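Long-range contacts in ABC-type metal ion transport system, periplasmic component (Vibrio vulnificus, PDB 3K2D), which probably binds methionine for an ABC transporter as its periplasmic lipoprotein component, and also activates Toll-like receptor 2: residues V10-G15 against L38-D43; T46-L51 against Y76-A81; D57-Q62 against L203-Q208; K64-R69 against P114-R119; L129-P134 against I145-K150. The protein carries 4 engineered substitutions. All coordinates share one frame; numbering follows the deposited sequence.

Contact 1: V10-G15 against L38-D43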
# COMPACT_ATOMS: atom_id res chain seq x y z
N VAL A 10 -15.77 -5.92 -4.65
CA VAL A 10 -14.75 -5.27 -3.84
C VAL A 10 -13.43 -5.31 -4.62
O VAL A 10 -13.02 -6.37 -5.10
CB VAL A 10 -14.54 -6.00 -2.48
CG1 VAL A 10 -13.44 -5.31 -1.69
CG2 VAL A 10 -15.83 -6.00 -1.67
N GLY A 11 -12.79 -4.16 -4.74
CA GLY A 11 -11.53 -4.08 -5.45
C GLY A 11 -10.34 -4.23 -4.51
O GLY A 11 -10.29 -3.57 -3.47
N VAL A 12 -9.41 -5.10 -4.86
CA VAL A 12 -8.24 -5.33 -4.03
C VAL A 12 -7.00 -5.53 -4.90
O VAL A 12 -7.09 -5.59 -6.13
CB VAL A 12 -8.44 -6.57 -3.13
CG1 VAL A 12 -9.71 -6.41 -2.29
CG2 VAL A 12 -8.51 -7.83 -3.98
N MET A 13 -5.84 -5.62 -4.28
CA MET A 13 -4.63 -5.82 -5.05
C MET A 13 -4.31 -7.30 -5.15
O MET A 13 -4.47 -8.06 -4.19
CB MET A 13 -3.45 -5.05 -4.43
CG MET A 13 -3.65 -3.52 -4.31
SD MET A 13 -4.18 -2.69 -5.78
CE MET A 13 -2.91 -2.78 -6.60
N ALA A 14 -3.89 -7.72 -6.34
CA ALA A 14 -3.53 -9.11 -6.60
C ALA A 14 -2.45 -9.62 -5.62
O ALA A 14 -1.64 -8.84 -5.12
CB ALA A 14 -3.03 -9.23 -8.03
N GLY A 15 -2.44 -10.92 -5.34
CA GLY A 15 -1.43 -11.46 -4.44
C GLY A 15 -1.78 -11.63 -2.97
O GLY A 15 -2.90 -11.99 -2.61
N LEU A 38 -14.43 -10.72 -5.17
CA LEU A 38 -13.18 -9.99 -5.20
C LEU A 38 -12.79 -9.66 -6.62
O LEU A 38 -12.94 -10.49 -7.52
CB LEU A 38 -12.07 -10.82 -4.55
CG LEU A 38 -11.87 -10.71 -3.03
CD1 LEU A 38 -12.95 -9.87 -2.39
CD2 LEU A 38 -11.85 -12.11 -2.45
N VAL A 39 -12.30 -8.45 -6.82
CA VAL A 39 -11.84 -7.99 -8.12
C VAL A 39 -10.41 -7.50 -7.89
O VAL A 39 -10.18 -6.45 -7.27
CB VAL A 39 -12.71 -6.84 -8.68
CG1 VAL A 39 -12.18 -6.38 -10.03
CG2 VAL A 39 -14.15 -7.30 -8.82
N THR A 40 -9.44 -8.27 -8.37
CA THR A 40 -8.04 -7.94 -8.19
C THR A 40 -7.49 -6.97 -9.22
O THR A 40 -7.88 -7.00 -10.39
CB THR A 40 -7.18 -9.21 -8.22
OG1 THR A 40 -7.29 -9.81 -9.51
CG2 THR A 40 -7.67 -10.21 -7.15
N PHE A 41 -6.59 -6.11 -8.77
CA PHE A 41 -5.96 -5.12 -9.64
C PHE A 41 -4.45 -5.18 -9.44
O PHE A 41 -3.97 -5.61 -8.38
CB PHE A 41 -6.44 -3.71 -9.29
CG PHE A 41 -7.88 -3.46 -9.64
CD1 PHE A 41 -8.90 -3.89 -8.81
CD2 PHE A 41 -8.21 -2.79 -10.82
CE1 PHE A 41 -10.23 -3.67 -9.14
CE2 PHE A 41 -9.53 -2.57 -11.16
CZ PHE A 41 -10.55 -3.01 -10.33
N THR A 42 -3.70 -4.76 -10.45
CA THR A 42 -2.24 -4.78 -10.35
C THR A 42 -1.61 -3.39 -10.30
O THR A 42 -0.42 -3.26 -10.05
CB THR A 42 -1.61 -5.54 -11.53
OG1 THR A 42 -2.04 -4.94 -12.76
CG2 THR A 42 -2.00 -7.01 -11.50
N ASP A 43 -2.41 -2.35 -10.52
CA ASP A 43 -1.90 -0.98 -10.52
C ASP A 43 -2.66 -0.12 -9.50
O ASP A 43 -3.88 -0.19 -9.42
CB ASP A 43 -2.07 -0.37 -11.92
CG ASP A 43 -1.09 0.76 -12.20
OD1 ASP A 43 -0.93 1.67 -11.35
OD2 ASP A 43 -0.49 0.75 -13.30

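Contact 2: T46-L51 against Y76-A81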
# COMPACT_ATOMS: atom_id res chain seq x y z
N THR A 46 -5.81 2.43 -10.54
CA THR A 46 -7.06 1.94 -11.08
C THR A 46 -8.24 1.79 -10.10
O THR A 46 -9.36 2.20 -10.41
CB THR A 46 -6.82 0.58 -11.79
OG1 THR A 46 -5.69 0.69 -12.67
CG2 THR A 46 -8.04 0.18 -12.62
N PRO A 47 -8.01 1.19 -8.93
CA PRO A 47 -9.05 0.98 -7.91
C PRO A 47 -10.04 2.12 -7.64
O PRO A 47 -11.25 1.91 -7.67
CB PRO A 47 -8.25 0.60 -6.68
CG PRO A 47 -7.07 -0.16 -7.28
CD PRO A 47 -6.69 0.74 -8.43
N ASN A 48 -9.54 3.33 -7.37
CA ASN A 48 -10.42 4.47 -7.13
C ASN A 48 -11.20 4.84 -8.38
O ASN A 48 -12.37 5.22 -8.30
CB ASN A 48 -9.65 5.70 -6.66
CG ASN A 48 -9.11 5.54 -5.25
OD1 ASN A 48 -9.75 4.91 -4.40
ND2 ASN A 48 -7.95 6.13 -4.99
N ALA A 49 -10.56 4.73 -9.54
CA ALA A 49 -11.24 5.05 -10.79
C ALA A 49 -12.39 4.08 -11.00
O ALA A 49 -13.47 4.47 -11.44
CB ALA A 49 -10.26 4.98 -11.96
N ALA A 50 -12.18 2.81 -10.66
CA ALA A 50 -13.23 1.82 -10.83
C ALA A 50 -14.37 2.11 -9.87
O ALA A 50 -15.55 2.03 -10.23
CB ALA A 50 -12.68 0.41 -10.59
N LEU A 51 -14.00 2.44 -8.63
CA LEU A 51 -14.97 2.73 -7.60
C LEU A 51 -15.83 3.93 -8.02
O LEU A 51 -17.06 3.87 -8.02
CB LEU A 51 -14.25 3.03 -6.28
CG LEU A 51 -15.11 3.44 -5.08
CD1 LEU A 51 -16.26 2.47 -4.92
CD2 LEU A 51 -14.26 3.49 -3.82
N TYR A 76 -12.59 12.44 -7.35
CA TYR A 76 -13.40 11.23 -7.28
C TYR A 76 -14.61 11.14 -6.33
O TYR A 76 -15.49 10.30 -6.56
CB TYR A 76 -12.49 10.02 -7.02
CG TYR A 76 -11.59 9.62 -8.17
CD1 TYR A 76 -12.07 9.58 -9.49
CD2 TYR A 76 -10.29 9.20 -7.93
CE1 TYR A 76 -11.25 9.13 -10.53
CE2 TYR A 76 -9.47 8.75 -8.96
CZ TYR A 76 -9.96 8.71 -10.25
OH TYR A 76 -9.15 8.24 -11.26
N LYS A 77 -14.69 11.94 -5.28
CA LYS A 77 -15.85 11.86 -4.37
C LYS A 77 -15.98 10.48 -3.70
O LYS A 77 -16.85 9.68 -4.03
CB LYS A 77 -17.16 12.16 -5.12
CG LYS A 77 -17.07 13.35 -6.05
CD LYS A 77 -18.16 14.38 -5.79
CE LYS A 77 -19.55 13.81 -6.04
NZ LYS A 77 -20.59 14.88 -5.98
N LEU A 78 -15.11 10.21 -2.73
CA LEU A 78 -15.11 8.94 -2.04
C LEU A 78 -15.10 9.18 -0.55
O LEU A 78 -14.78 10.27 -0.10
CB LEU A 78 -13.87 8.15 -2.45
CG LEU A 78 -13.69 8.08 -3.96
CD1 LEU A 78 -12.33 7.48 -4.31
CD2 LEU A 78 -14.82 7.27 -4.57
N THR A 79 -15.45 8.17 0.23
CA THR A 79 -15.46 8.32 1.67
C THR A 79 -14.83 7.10 2.31
O THR A 79 -15.08 5.97 1.89
CB THR A 79 -16.89 8.48 2.22
OG1 THR A 79 -17.57 9.51 1.50
CG2 THR A 79 -16.87 8.85 3.68
N ILE A 80 -14.02 7.33 3.34
CA ILE A 80 -13.41 6.22 4.05
C ILE A 80 -14.49 5.46 4.82
O ILE A 80 -15.34 6.08 5.49
CB ILE A 80 -12.32 6.72 5.01
CG1 ILE A 80 -11.18 7.36 4.21
CG2 ILE A 80 -11.81 5.56 5.86
CD1 ILE A 80 -10.08 8.02 5.07
N ALA A 81 -14.48 4.14 4.72
CA ALA A 81 -15.47 3.30 5.41
C ALA A 81 -14.91 2.68 6.70
O ALA A 81 -15.66 2.44 7.65
CB ALA A 81 -15.96 2.22 4.47

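Contact 3: D57-Q62 against L203-Q208. Engineered in segment 57-62: Met58 (natural residue Ile). With MET (methionine), chain C.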
# COMPACT_ATOMS: atom_id res chain seq x y z
N ASP A 57 -18.09 -1.66 -5.95
CA ASP A 57 -18.80 -0.99 -4.87
C ASP A 57 -17.88 -0.46 -3.78
O ASP A 57 -18.28 0.38 -2.98
CB ASP A 57 -19.84 -1.95 -4.27
CG ASP A 57 -20.89 -2.39 -5.29
OD1 ASP A 57 -21.87 -1.65 -5.50
OD2 ASP A 57 -20.72 -3.48 -5.89
N MET A 58 -16.64 -0.96 -3.75
CA MET A 58 -15.65 -0.51 -2.76
C MET A 58 -14.28 -1.11 -3.06
O MET A 58 -14.15 -2.02 -3.89
CB MET A 58 -16.10 -0.88 -1.32
CG MET A 58 -16.20 -2.39 -0.97
SD MET A 58 -16.90 -2.80 0.66
CE MET A 58 -18.40 -3.02 0.23
N ASN A 59 -13.23 -0.58 -2.43
CA ASN A 59 -11.89 -1.12 -2.60
C ASN A 59 -11.12 -1.08 -1.29
O ASN A 59 -11.47 -0.35 -0.36
CB ASN A 59 -11.09 -0.38 -3.69
CG ASN A 59 -10.88 1.10 -3.39
OD1 ASN A 59 -10.48 1.48 -2.28
ND2 ASN A 59 -11.12 1.94 -4.39
N ALA A 60 -10.07 -1.89 -1.22
CA ALA A 60 -9.25 -1.96 -0.02
C ALA A 60 -7.80 -2.10 -0.47
O ALA A 60 -7.34 -3.21 -0.73
CB ALA A 60 -9.66 -3.16 0.83
N PHE A 61 -7.08 -0.98 -0.55
CA PHE A 61 -5.70 -1.02 -1.01
C PHE A 61 -4.85 0.23 -0.69
O PHE A 61 -3.63 0.21 -0.86
CB PHE A 61 -5.69 -1.20 -2.53
CG PHE A 61 -6.02 0.07 -3.27
CD1 PHE A 61 -7.28 0.63 -3.19
CD2 PHE A 61 -5.03 0.75 -3.97
CE1 PHE A 61 -7.56 1.86 -3.78
CE2 PHE A 61 -5.29 1.98 -4.56
CZ PHE A 61 -6.57 2.54 -4.47
N GLN A 62 -5.48 1.31 -0.24
CA GLN A 62 -4.73 2.54 -0.01
C GLN A 62 -4.74 3.10 1.40
O GLN A 62 -5.47 2.64 2.26
CB GLN A 62 -5.27 3.63 -0.93
CG GLN A 62 -6.62 4.17 -0.48
CD GLN A 62 -7.44 4.74 -1.62
OE1 GLN A 62 -7.03 5.70 -2.28
NE2 GLN A 62 -8.60 4.14 -1.87
N LEU A 203 -7.07 1.31 4.16
CA LEU A 203 -8.48 1.55 4.35
C LEU A 203 -9.39 0.84 3.37
O LEU A 203 -8.97 0.35 2.33
CB LEU A 203 -8.75 3.04 4.19
CG LEU A 203 -7.72 4.04 4.68
CD1 LEU A 203 -7.94 5.37 4.00
CD2 LEU A 203 -7.82 4.19 6.17
N ILE A 204 -10.66 0.81 3.75
CA ILE A 204 -11.68 0.26 2.89
C ILE A 204 -12.41 1.54 2.51
O ILE A 204 -12.95 2.25 3.37
CB ILE A 204 -12.63 -0.69 3.63
CG1 ILE A 204 -11.86 -1.96 4.01
CG2 ILE A 204 -13.84 -1.00 2.75
CD1 ILE A 204 -12.66 -2.94 4.85
N VAL A 205 -12.38 1.86 1.23
CA VAL A 205 -13.01 3.07 0.76
C VAL A 205 -14.19 2.74 -0.14
O VAL A 205 -14.15 1.77 -0.93
CB VAL A 205 -12.01 3.95 -0.02
CG1 VAL A 205 -12.69 5.23 -0.48
CG2 VAL A 205 -10.80 4.26 0.86
N ALA A 206 -15.23 3.56 -0.03
CA ALA A 206 -16.43 3.38 -0.83
C ALA A 206 -16.77 4.74 -1.43
O ALA A 206 -16.09 5.73 -1.17
CB ALA A 206 -17.56 2.88 0.05
N ARG A 207 -17.82 4.78 -2.25
CA ARG A 207 -18.23 6.05 -2.82
C ARG A 207 -18.85 6.88 -1.70
O ARG A 207 -19.23 6.36 -0.65
CB ARG A 207 -19.23 5.87 -3.95
CG ARG A 207 -18.60 5.46 -5.26
CD ARG A 207 -19.60 5.55 -6.38
NE ARG A 207 -20.67 4.58 -6.23
CZ ARG A 207 -20.52 3.28 -6.41
NH1 ARG A 207 -19.33 2.80 -6.74
NH2 ARG A 207 -21.54 2.45 -6.26
N GLN A 208 -18.95 8.17 -1.95
CA GLN A 208 -19.52 9.13 -1.02
C GLN A 208 -21.02 8.85 -0.85
O GLN A 208 -21.58 9.04 0.23
CB GLN A 208 -19.29 10.51 -1.61
CG GLN A 208 -19.48 11.69 -0.73
CD GLN A 208 -18.83 12.92 -1.34
OE1 GLN A 208 -17.60 13.06 -1.32
NE2 GLN A 208 -19.65 13.80 -1.91
N MET C . -0.51 -0.78 0.55
CA MET C . 0.51 0.34 0.48
C MET C . 1.28 0.32 1.75
O MET C . 0.66 0.16 2.84
CB MET C . -0.09 1.73 0.39
CG MET C . -0.88 1.98 -0.82
SD MET C . -1.09 3.70 -1.10
CE MET C . -2.00 3.37 -2.56
OXT MET C . 2.50 0.50 1.70
O HOH W 1 -21.26 -0.38 -7.58
O HOH W 2 -8.47 1.45 -0.13

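Contact 4: K64-R69 against P114-R119. With MET (methionine), chain C.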
# COMPACT_ATOMS: atom_id res chain seq x y z
N LYS A 64 -4.74 6.97 3.67
CA LYS A 64 -5.32 8.29 3.47
C LYS A 64 -4.52 9.26 2.59
O LYS A 64 -5.07 9.88 1.67
CB LYS A 64 -5.65 8.93 4.82
CG LYS A 64 -6.53 10.16 4.72
CD LYS A 64 -7.10 10.53 6.08
CE LYS A 64 -7.93 11.81 6.00
NZ LYS A 64 -7.11 13.06 5.92
N PRO A 65 -3.20 9.42 2.85
CA PRO A 65 -2.43 10.34 2.02
C PRO A 65 -2.64 10.09 0.55
O PRO A 65 -2.83 11.01 -0.23
CB PRO A 65 -0.99 10.06 2.44
CG PRO A 65 -1.13 9.71 3.88
CD PRO A 65 -2.34 8.78 3.86
N TYR A 66 -2.64 8.81 0.17
CA TYR A 66 -2.82 8.43 -1.22
C TYR A 66 -4.20 8.75 -1.78
O TYR A 66 -4.34 9.19 -2.92
CB TYR A 66 -2.53 6.94 -1.39
CG TYR A 66 -2.56 6.51 -2.83
CD1 TYR A 66 -3.75 6.17 -3.46
CD2 TYR A 66 -1.38 6.46 -3.58
CE1 TYR A 66 -3.78 5.78 -4.79
CE2 TYR A 66 -1.40 6.07 -4.91
CZ TYR A 66 -2.60 5.73 -5.51
OH TYR A 66 -2.62 5.36 -6.83
N LEU A 67 -5.23 8.49 -0.98
CA LEU A 67 -6.60 8.75 -1.39
C LEU A 67 -6.82 10.26 -1.55
O LEU A 67 -7.34 10.71 -2.57
CB LEU A 67 -7.55 8.18 -0.34
CG LEU A 67 -9.03 8.58 -0.39
CD1 LEU A 67 -9.69 8.07 -1.66
CD2 LEU A 67 -9.71 8.02 0.85
N ASP A 68 -6.43 11.04 -0.54
CA ASP A 68 -6.60 12.49 -0.62
C ASP A 68 -5.93 13.06 -1.86
O ASP A 68 -6.51 13.87 -2.59
CB ASP A 68 -6.02 13.18 0.62
CG ASP A 68 -6.80 12.87 1.89
OD1 ASP A 68 -7.95 12.42 1.78
OD2 ASP A 68 -6.27 13.10 3.00
N ARG A 69 -4.70 12.62 -2.12
CA ARG A 69 -3.96 13.10 -3.27
C ARG A 69 -4.66 12.76 -4.57
O ARG A 69 -4.74 13.58 -5.48
CB ARG A 69 -2.55 12.50 -3.26
CG ARG A 69 -1.71 12.90 -4.44
CD ARG A 69 -1.49 14.40 -4.49
NE ARG A 69 -0.82 14.78 -5.73
CZ ARG A 69 0.10 15.73 -5.81
NH1 ARG A 69 0.46 16.41 -4.73
NH2 ARG A 69 0.68 15.98 -6.98
N PRO A 114 3.35 10.58 -5.70
CA PRO A 114 3.67 11.57 -4.66
C PRO A 114 3.61 11.22 -3.18
O PRO A 114 4.53 11.57 -2.45
CB PRO A 114 2.78 12.77 -5.04
CG PRO A 114 1.68 12.18 -5.83
CD PRO A 114 2.35 11.10 -6.64
N THR A 115 2.58 10.54 -2.71
CA THR A 115 2.53 10.23 -1.29
C THR A 115 3.48 9.12 -0.89
O THR A 115 3.99 9.12 0.23
CB THR A 115 1.11 9.86 -0.80
OG1 THR A 115 0.67 8.65 -1.43
CG2 THR A 115 0.14 11.00 -1.09
N ASN A 116 3.73 8.17 -1.77
CA ASN A 116 4.66 7.10 -1.42
C ASN A 116 6.10 7.52 -1.69
O ASN A 116 7.03 6.96 -1.13
CB ASN A 116 4.28 5.81 -2.15
CG ASN A 116 3.01 5.18 -1.59
OD1 ASN A 116 2.98 4.73 -0.44
ND2 ASN A 116 1.95 5.17 -2.39
N LEU A 117 6.27 8.54 -2.54
CA LEU A 117 7.61 9.06 -2.83
C LEU A 117 8.03 9.78 -1.56
O LEU A 117 9.13 9.57 -1.04
CB LEU A 117 7.57 10.07 -3.97
CG LEU A 117 8.84 10.28 -4.81
CD1 LEU A 117 8.71 11.59 -5.54
CD2 LEU A 117 10.10 10.29 -3.96
N GLY A 118 7.14 10.64 -1.07
CA GLY A 118 7.40 11.41 0.13
C GLY A 118 7.65 10.52 1.32
O GLY A 118 8.52 10.79 2.15
N ARG A 119 6.88 9.45 1.41
CA ARG A 119 7.01 8.48 2.48
C ARG A 119 8.41 7.85 2.45
O ARG A 119 9.06 7.71 3.50
CB ARG A 119 5.95 7.41 2.29
CG ARG A 119 5.92 6.33 3.34
CD ARG A 119 4.87 5.30 2.94
NE ARG A 119 4.72 4.23 3.92
CZ ARG A 119 3.91 3.19 3.76
NH1 ARG A 119 3.17 3.09 2.66
NH2 ARG A 119 3.84 2.25 4.69
N MET C . -0.51 -0.78 0.55
CA MET C . 0.51 0.34 0.48
C MET C . 1.28 0.32 1.75
O MET C . 0.66 0.16 2.84
CB MET C . -0.09 1.73 0.39
CG MET C . -0.88 1.98 -0.82
SD MET C . -1.09 3.70 -1.10
CE MET C . -2.00 3.37 -2.56
OXT MET C . 2.50 0.50 1.70

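Contact 5: L129-P134 against I145-K150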
# COMPACT_ATOMS: atom_id res chain seq x y z
N LEU A 129 20.50 8.63 5.52
CA LEU A 129 21.06 8.60 4.17
C LEU A 129 20.94 9.97 3.52
O LEU A 129 21.73 10.33 2.66
CB LEU A 129 20.33 7.57 3.31
CG LEU A 129 20.59 6.10 3.65
CD1 LEU A 129 19.63 5.24 2.85
CD2 LEU A 129 22.04 5.74 3.33
N ILE A 130 19.93 10.73 3.94
CA ILE A 130 19.71 12.06 3.40
C ILE A 130 19.01 12.92 4.43
O ILE A 130 18.51 12.41 5.44
CB ILE A 130 18.80 12.04 2.15
CG1 ILE A 130 17.41 11.53 2.55
CG2 ILE A 130 19.41 11.19 1.06
CD1 ILE A 130 16.28 12.24 1.85
N LYS A 131 18.97 14.22 4.19
CA LYS A 131 18.28 15.12 5.10
C LYS A 131 17.33 15.95 4.25
O LYS A 131 17.66 16.34 3.13
CB LYS A 131 19.28 16.01 5.84
CG LYS A 131 18.62 16.79 6.95
CD LYS A 131 19.57 17.72 7.69
CE LYS A 131 18.79 18.59 8.70
NZ LYS A 131 17.70 19.39 8.05
N LEU A 132 16.12 16.20 4.77
CA LEU A 132 15.11 16.98 4.05
C LEU A 132 14.91 18.33 4.74
O LEU A 132 15.20 18.48 5.92
CB LEU A 132 13.79 16.23 4.02
CG LEU A 132 13.87 14.88 3.30
CD1 LEU A 132 12.67 14.02 3.66
CD2 LEU A 132 13.96 15.10 1.80
N ARG A 133 14.42 19.32 3.99
CA ARG A 133 14.19 20.63 4.58
C ARG A 133 13.27 20.52 5.78
O ARG A 133 12.45 19.63 5.87
CB ARG A 133 13.61 21.59 3.54
CG ARG A 133 12.17 21.36 3.14
CD ARG A 133 11.84 22.24 1.95
NE ARG A 133 10.43 22.19 1.59
CZ ARG A 133 9.46 22.80 2.28
NH1 ARG A 133 9.76 23.50 3.36
NH2 ARG A 133 8.20 22.70 1.88
N PRO A 134 13.40 21.45 6.73
CA PRO A 134 12.58 21.45 7.94
C PRO A 134 11.05 21.38 7.77
O PRO A 134 10.41 20.51 8.37
CB PRO A 134 13.02 22.73 8.66
CG PRO A 134 14.43 22.93 8.17
CD PRO A 134 14.30 22.62 6.71
N ILE A 145 15.60 17.78 -0.80
CA ILE A 145 16.81 17.26 -0.18
C ILE A 145 17.82 18.37 0.14
O ILE A 145 18.19 19.15 -0.73
CB ILE A 145 17.47 16.20 -1.08
CG1 ILE A 145 16.55 14.99 -1.21
CG2 ILE A 145 18.84 15.81 -0.52
CD1 ILE A 145 16.86 14.09 -2.38
N VAL A 146 18.27 18.44 1.38
CA VAL A 146 19.23 19.48 1.73
C VAL A 146 20.59 18.92 2.13
O VAL A 146 21.50 19.66 2.46
CB VAL A 146 18.72 20.39 2.90
CG1 VAL A 146 17.39 21.00 2.52
CG2 VAL A 146 18.61 19.58 4.20
N GLU A 147 20.70 17.60 2.09
CA GLU A 147 21.95 16.94 2.44
C GLU A 147 21.93 15.53 1.88
O GLU A 147 20.95 14.80 2.04
CB GLU A 147 22.15 16.93 3.95
CG GLU A 147 23.62 16.89 4.35
CD GLU A 147 23.85 16.92 5.85
OE1 GLU A 147 23.43 17.91 6.51
OE2 GLU A 147 24.45 15.95 6.37
N ASN A 148 23.03 15.16 1.21
CA ASN A 148 23.17 13.86 0.56
C ASN A 148 24.64 13.45 0.65
O ASN A 148 25.35 13.44 -0.35
CB ASN A 148 22.73 13.99 -0.90
CG ASN A 148 22.77 12.68 -1.64
OD1 ASN A 148 23.05 11.62 -1.07
ND2 ASN A 148 22.47 12.74 -2.94
N PRO A 149 25.10 13.08 1.85
CA PRO A 149 26.47 12.66 2.14
C PRO A 149 27.08 11.55 1.27
O PRO A 149 28.23 11.65 0.87
CB PRO A 149 26.40 12.27 3.62
CG PRO A 149 24.98 11.82 3.78
CD PRO A 149 24.24 12.89 3.03
N LYS A 150 26.32 10.50 0.98
CA LYS A 150 26.83 9.40 0.16
C LYS A 150 26.64 9.60 -1.35
O LYS A 150 26.89 8.69 -2.14
CB LYS A 150 26.20 8.07 0.59
CG LYS A 150 26.72 7.54 1.92
CD LYS A 150 26.04 6.24 2.33
CE LYS A 150 26.74 5.62 3.55
NZ LYS A 150 28.19 5.32 3.28
O HOH W 3 23.87 10.01 1.20

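Contact 1: V10-G15 against L38-D43
The ring of Phe41 is the flat group here, and it lies against the main chain of the neighbouring strand. Val12 O sits at the ring edge, in its plane, 3.7 Å from Phe41 CD1, and Gly11 CA comes to within 3.9 Å of Phe41 CE1 on an oblique line. Having no side chain, Gly11 lets this bulky ring settle close to the backbone, where Pro47 and Ala50 of helix 47-53 also pack on it. Met13 projects from the same face as Phe41. Bends at chi2 (-50°) and chi3 (-71°) curl its chain back, bringing CE to 3.5 Å from Phe41 O. On the other side, Val12 CG2 meets Thr40 CG2 at 4.1 Å, and Val10 packs on Leu38. Small and branched residues suit this side because Ala18 and Ala21 of helix 16-32 lie over it. The backbones join in parallel register: Val39 N donates to Val10 O (2.8 Å), Val12 N to Val39 O (2.9 Å), Phe41 N to Val12 O (2.7 Å), and Ala14 N to Phe41 O. Two adjacent parallel strands linked by a helix covering one face form a beta-alpha-beta unit, here the first of the fold, with strand 36-41 at the sheet's edge.

Contact 2: T46-L51 against Y76-A81
Asn48, Ala49 and Leu51 meet Tyr76 and Leu78 where helix 47-53 packs against the start of strand 78-83, an outermost strand of a five-stranded mixed sheet; this is helix-on-sheet packing of an alpha/beta fold. The Tyr76 ring lies over the helix backbone rather than against another ring. Asn48 C stands 4.3 Å above the ring plane, displaced toward its rim, and Asn48 CB is 3.8 Å from Tyr76 CD2. Farther along the ring, Ala49 CB touches Tyr76 OH at 3.5 Å. The short side chain of Ala49 lets the phenol lie flat over this turn of helix. Leu78 then fills the groove between Asn48 and Leu51 with its two methyl branches. CD1 of Leu78 rests 3.6 Å from Asn48 OD1, while Leu78 CD2 lies 3.9 Å from Leu51 CG. The two leucines run past each other in opposite directions; with CG of Leu51 anti to its own nitrogen (chi1 177°), that side chain extends alongside Leu78. Although a methyl group abuts it, Asn48 OD1 is well provided for by hydrogen bonds from Gln62 NE2 and Asn59 ND2 of strand 58-63. No hydrogen bond passes between the two segments, so shape and apolar burial hold them together, and the carbonyl oxygen of the buried Asn48 amide is satisfied by strand 58-63 rather than by strand 78-83.

Contact 3: D57-Q62 against L203-Q208
Asn59 and Val205 form the tight centre of this antiparallel pair: Asn59 N donates to Val205 O and Val205 N to Asn59 O, both 2.9 Å. On one face Gln62, its CG between backbone N and carbonyl carbon (chi1 74°) and its chain extended, crosses Val205 at about a right angle, NE2 3.5 Å from Val205 CG2 and donating to Asn48 OD1. On the other, the engineered Met58 runs beside Ile204 under helix 214-223. Both ends are looser. At one, a water accepts from Phe61 N and Gln62 NE2 and donates to Leu203 O (2.7 Å); the bond from Leu203 N to Gln62 O is weak. At the partly exposed end Asp57 OD1 and Arg207 NH2 stay 4.2 Å apart; Asp57 OD2 accepts from Lys9 N and Arg207 NH1 donates to Leu51 O. Gln62 CB packs over the Phe61 ring, 3.7 Å from CE of the bound methionine. Backbone bonds thus fix the centre; water bridges the strands near the pocket, and polar side chains lean on outside partners.

Contact 4: K64-R69 against P114-R119
Tyr66 and Asn116 approach each other at CD2 and ND2 (3.8 Å), both lining the methionine pocket. The ligand's methyl CE lies over the centre of the Tyr66 ring, a CH-pi type of approach for which a broad face is suited. Asn116 ND2 stands 3.6 Å from the ligand's SD but donates to Asp113 OD2. At the other end of the ligand, Arg119 NH1 donates to its carboxylate OXT (2.8 Å); the arginine chain, extended from CG to NE, spans the distance from the helix. Outside this shell, Thr115 braces the tyrosine, its OG1 at the ring edge and 3.6 Å from Tyr66 CB, while Thr115 CG2 meets Pro65 CB at 3.8 Å. Bent at chi2 (62°), Arg69 lays one face of its guanidinium over Pro114 CG, 3.6 Å from NE, which also forms a salt bridge with Asp73. His63 joins the two sides by hydrogen bonds to Tyr66 N and Asn116 OD1, the latter fixing the amide's rotation together with Asp113, and Glu194 holds Arg119 by a salt bridge. The two short helical segments cross at 143°, their axes 9.0 Å apart. Helix 64-74 follows strand 58-63 of one mixed sheet and helix 114-126 strand 107-111 of the other, so they meet between the lobes, beside the ligand cleft expected of a periplasmic binding protein.

Contact 5: L129-P134 against I145-K150
Lys131 pairs with both Val146 and Glu147, its backbone N-H and carbonyl both satisfied within this small antiparallel sheet. Lys131 O accepts from Val146 N at 2.8 Å, nearly straight at the hydrogen (166°), and more weakly from Glu147 N at 3.5 Å; Lys131 N donates to Glu147 O at 3.0 Å. Two residues facing one make a classic beta bulge. With CG anti to the backbone N (chi1 -170°), the Lys131 chain runs past Val146 CG2. The N-H of Leu132 turns to Glu125 OE2 of helix 114-126. A water donates to Leu129 O and Asn148 OD1 (2.9 Å) and accepts from Lys150 N, closing the open end of the pair. Asn148 OD1 also accepts from Ile152 N. Pro149, which has no N-H to satisfy, rests its CD 3.6 Å from Leu129 O. Ile130 and Leu132 pack on helix 114-126, and Ile145 CG1 reaches them, 4.0 Å from Leu132 CD2 and 4.1 Å from Ile130 CD1. Arg133 NE forms a salt bridge with Asp144, and Lys150 NZ bonds the carbonyl of Leu102. Lys131 NZ stays 6.1 Å from Glu147 OE1. Backbone bonds and one water hold the hairpin; its exposed charges form no salt bridge across the strands.

How the contacts relate
From the N terminus, contact 1 closes first, joining strands 8-13 and 36-41 around helix 16-32. Contact 2 opens just afterwards, on helix 47-53, which also packs on contact 1. It closes at 76-81 after contacts 3 and 4 have opened, and so crosses both. Contact 3 makes the longest closure, bringing strand 202-207 back between strands 58-63 and 78-83; contacts 1, 2 and 3 thus all reach one sheet. Within that long excursion fall contact 4 and then, in series, contact 5. Contact 4 spans the two lobes and shares the methionine with contact 3, whereas contact 5 lies at the far end of the second lobe.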